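Local atomic coordinates of hypothetical protein, IPT/TIG domain protein (PDB entry 4HW6), a protein that is of unknown function but probably binds carbohydrate as an auxiliary nutrient-binding protein, pairing an IPT/TIG domain with a six-bladed beta-propeller. Residues 236-241 against 302-307. Numbering follows the deposited sequence. Where two conformers were deposited one is given.
Sequences HPQNGK and YNRETG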
ATOM      1  N   HIS A 236      -0.702 -19.157   6.701  1.00 14.61           N
ATOM      2  CA  HIS A 236      -1.853 -19.573   5.892  1.00 14.54           C
ATOM      3  C   HIS A 236      -3.149 -19.103   6.541  1.00 15.77           C
ATOM      4  O   HIS A 236      -3.371 -19.343   7.735  1.00 15.59           O
ATOM      5  CB  HIS A 236      -1.922 -21.075   5.733  1.00 15.12           C
ATOM      6  CG  HIS A 236      -2.941 -21.518   4.720  1.00 16.07           C
ATOM      7  ND1 HIS A 236      -4.262 -21.740   5.034  1.00 16.51           N
ATOM      8  CD2 HIS A 236      -2.819 -21.769   3.396  1.00 15.79           C
ATOM      9  CE1 HIS A 236      -4.906 -22.113   3.946  1.00 17.40           C
ATOM     10  NE2 HIS A 236      -4.064 -22.101   2.928  1.00 16.04           N
ATOM     11  N   PRO A 237      -4.043 -18.467   5.747  1.00 16.91           N
ATOM     12  CA  PRO A 237      -5.221 -17.813   6.332  1.00 18.04           C
ATOM     13  C   PRO A 237      -6.328 -18.697   6.899  1.00 19.18           C
ATOM     14  O   PRO A 237      -7.188 -18.174   7.620  1.00 21.54           O
ATOM     15  CB  PRO A 237      -5.790 -16.991   5.160  1.00 20.23           C
ATOM     16  CG  PRO A 237      -5.258 -17.640   3.934  1.00 18.86           C
ATOM     17  CD  PRO A 237      -3.906 -18.170   4.304  1.00 17.42           C
ATOM     18  N   GLN A 238      -6.351 -19.993   6.577  1.00 19.05           N
ATOM     19  CA  GLN A 238      -7.279 -20.920   7.213  1.00 20.15           C
ATOM     20  C   GLN A 238      -6.635 -21.949   8.127  1.00 19.39           C
ATOM     21  O   GLN A 238      -7.232 -22.299   9.129  1.00 20.05           O
ATOM     22  CB  GLN A 238      -8.152 -21.662   6.185  1.00 21.24           C
ATOM     23  CG  GLN A 238      -9.133 -20.752   5.463  1.00 22.74           C
ATOM     24  CD  GLN A 238      -8.510 -20.104   4.251  1.00 22.40           C
ATOM     25  OE1 GLN A 238      -7.800 -20.773   3.499  1.00 21.58           O
ATOM     26  NE2 GLN A 238      -8.738 -18.806   4.068  1.00 22.81           N
ATOM     27  N   ASN A 239      -5.448 -22.456   7.781  1.00 17.42           N
ATOM     28  CA  ASN A 239      -4.811 -23.515   8.599  1.00 17.56           C
ATOM     29  C   ASN A 239      -3.849 -22.940   9.641  1.00 17.19           C
ATOM     30  O   ASN A 239      -3.501 -23.617  10.609  1.00 18.25           O
ATOM     31  CB  ASN A 239      -4.199 -24.656   7.751  1.00 17.22           C
ATOM     32  CG  ASN A 239      -2.864 -24.315   7.094  1.00 16.19           C
ATOM     33  OD1 ASN A 239      -2.048 -23.505   7.576  1.00 16.17           O
ATOM     34  ND2 ASN A 239      -2.627 -24.960   5.952  1.00 15.87           N
ATOM     35  N   GLY A 240      -3.470 -21.672   9.452  1.00 16.37           N
ATOM     36  CA  GLY A 240      -2.688 -20.925  10.441  1.00 16.67           C
ATOM     37  C   GLY A 240      -1.220 -21.284  10.541  1.00 15.94           C
ATOM     38  O   GLY A 240      -0.486 -20.695  11.343  1.00 15.71           O
ATOM     39  N   LYS A 241      -0.764 -22.223   9.723  1.00 15.75           N
ATOM     40  CA  LYS A 241       0.623 -22.645   9.778  1.00 16.31           C
ATOM     41  C   LYS A 241       1.523 -21.570   9.244  1.00 16.64           C
ATOM     42  O   LYS A 241       1.139 -20.796   8.361  1.00 14.56           O
ATOM     43  CB  LYS A 241       0.832 -23.961   8.997  1.00 15.84           C
ATOM     44  CG  LYS A 241       0.172 -25.138   9.692  1.00 18.01           C
ATOM     45  CD  LYS A 241      -0.075 -26.364   8.813  1.00 21.41           C
ATOM     46  CE  LYS A 241       1.085 -26.751   7.945  1.00 23.02           C
ATOM     47  NZ  LYS A 241       0.897 -28.142   7.383  1.00 20.41           N
ATOM     48  N   TYR A 302      -2.303 -24.999  -2.883  1.00 16.97           N
ATOM     49  CA  TYR A 302      -2.677 -25.658  -1.628  1.00 17.02           C
ATOM     50  C   TYR A 302      -3.882 -26.545  -1.864  1.00 17.35           C
ATOM     51  O   TYR A 302      -4.907 -26.083  -2.371  1.00 19.23           O
ATOM     52  CB  TYR A 302      -2.954 -24.605  -0.540  1.00 16.17           C
ATOM     53  CG  TYR A 302      -3.389 -25.173   0.778  1.00 17.52           C
ATOM     54  CD1 TYR A 302      -2.475 -25.778   1.630  1.00 17.47           C
ATOM     55  CD2 TYR A 302      -4.709 -25.087   1.191  1.00 17.57           C
ATOM     56  CE1 TYR A 302      -2.865 -26.303   2.834  1.00 17.59           C
ATOM     57  CE2 TYR A 302      -5.114 -25.602   2.405  1.00 19.18           C
ATOM     58  CZ  TYR A 302      -4.184 -26.207   3.232  1.00 19.30           C
ATOM     59  OH  TYR A 302      -4.612 -26.718   4.434  1.00 18.54           O
ATOM     60  N   ASN A 303      -3.751 -27.831  -1.527  1.00 17.95           N
ATOM     61  CA  ASN A 303      -4.856 -28.771  -1.635  1.00 19.65           C
ATOM     62  C   ASN A 303      -5.557 -28.806  -0.296  1.00 21.95           C
ATOM     63  O   ASN A 303      -4.989 -29.281   0.689  1.00 22.03           O
ATOM     64  CB  ASN A 303      -4.348 -30.170  -2.003  1.00 22.71           C
ATOM     65  CG  ASN A 303      -5.473 -31.202  -2.127  1.00 25.06           C
ATOM     66  OD1 ASN A 303      -6.399 -31.265  -1.306  1.00 25.02           O
ATOM     67  ND2 ASN A 303      -5.390 -32.022  -3.164  1.00 28.46           N
ATOM     68  N   ARG A 304      -6.792 -28.327  -0.261  1.00 22.56           N
ATOM     69  CA  ARG A 304      -7.531 -28.234   1.001  1.00 26.40           C
ATOM     70  C   ARG A 304      -7.870 -29.541   1.642  1.00 26.11           C
ATOM     71  O   ARG A 304      -7.914 -29.631   2.864  1.00 28.36           O
ATOM     72  CB  ARG A 304      -8.850 -27.530   0.803  1.00 31.03           C
ATOM     73  CG  ARG A 304      -8.643 -26.076   0.692  1.00 31.48           C
ATOM     74  CD  ARG A 304      -9.924 -25.323   0.876  1.00 30.27           C
ATOM     75  NE  ARG A 304      -9.528 -24.004   0.479  1.00 26.90           N
ATOM     76  CZ  ARG A 304      -8.935 -23.122   1.267  1.00 26.71           C
ATOM     77  NH1 ARG A 304      -8.751 -23.358   2.562  1.00 23.41           N
ATOM     78  NH2 ARG A 304      -8.568 -21.973   0.745  1.00 24.04           N
ATOM     79  N   GLU A 305      -8.150 -30.541   0.821  1.00 27.17           N
ATOM     80  CA  GLU A 305      -8.525 -31.846   1.342  0.50 30.60           C
ATOM     81  C   GLU A 305      -7.327 -32.532   2.003  1.00 28.99           C
ATOM     82  O   GLU A 305      -7.435 -33.016   3.117  1.00 30.09           O
ATOM     83  CB  GLU A 305      -9.120 -32.721   0.233  0.50 34.93           C
ATOM     84  CG  GLU A 305     -10.394 -32.151  -0.372  0.50 39.91           C
ATOM     85  CD  GLU A 305     -11.188 -33.184  -1.157  0.50 46.95           C
ATOM     86  OE1 GLU A 305     -10.591 -34.186  -1.617  0.50 52.96           O
ATOM     87  OE2 GLU A 305     -12.414 -32.996  -1.312  0.50 50.60           O
ATOM     88  N   THR A 306      -6.183 -32.557   1.318  1.00 24.13           N
ATOM     89  CA  THR A 306      -5.003 -33.237   1.840  1.00 23.50           C
ATOM     90  C   THR A 306      -4.181 -32.336   2.737  1.00 22.74           C
ATOM     91  O   THR A 306      -3.364 -32.812   3.533  1.00 24.78           O
ATOM     92  CB  THR A 306      -4.078 -33.768   0.725  1.00 24.33           C
ATOM     93  OG1 THR A 306      -3.534 -32.671   0.002  1.00 22.10           O
ATOM     94  CG2 THR A 306      -4.835 -34.739  -0.238  1.00 26.76           C
ATOM     95  N   GLY A 307      -4.344 -31.020   2.581  1.00 20.80           N
ATOM     96  CA  GLY A 307      -3.544 -30.061   3.325  1.00 21.41           C
ATOM     97  C   GLY A 307      -2.121 -29.945   2.777  1.00 21.79           C
ATOM     98  O   GLY A 307      -1.261 -29.379   3.429  1.00 23.47           O
TER
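The two loops keep their backbones apart, 8.5 Å between CA of Asn-239 and CA of Gly-307 and 9.7 Å between CA of His-236 and CA of Tyr-302, and meet through side chains. Each loop joins two antiparallel strands of a beta-propeller sheet, 234-235 to 242-244 in one and 296-301 to 313-315 in the other. The contact therefore ties two blades together at the surface. NE2 of His-236 sits over one face of the Tyr-302 ring, toward its rim and 3.5 Å from CD2 of Tyr-302; the ring planes are inclined at 44°, neither stacked nor edge-to-face. The same NE2 is hydrogen-bonded to the carbonyl of Gly-284. The other ring nitrogen, ND1, accepts from the backbone N of Gln-238 and of Asn-239, Gln-238 N lying well out of the ring plane. These bonds fix the ring's rotation. With CG of Tyr-302 opposite its backbone N (chi1 178°), the ring reaches across to His-236 and its OH to Asn-239. There ND2 of Asn-239 donates to OH of Tyr-302 at 3.1 Å, nearly straight at 167°. Replacing Tyr-302 with alanine would probably open a gap beside NE2 of His-236 and leave ND2 of Asn-239 without this acceptor, though ND2 also bonds Tyr-243. Asn-239 OD1 turns back to the N of Lys-241, closing an Asx turn. Nearer the solvent, Arg-304 meets Gln-238, and Asp-285 holds the same guanidinium in a salt bridge. NH1 and NH2 of Arg-304 both donate hydrogen bonds to OE1 of Gln-238, end-on, at 2.9 and 3.1 Å. OE1 lies in the guanidinium plane, but both nitrogens approach from the same face of the amide, above its carbonyl plane.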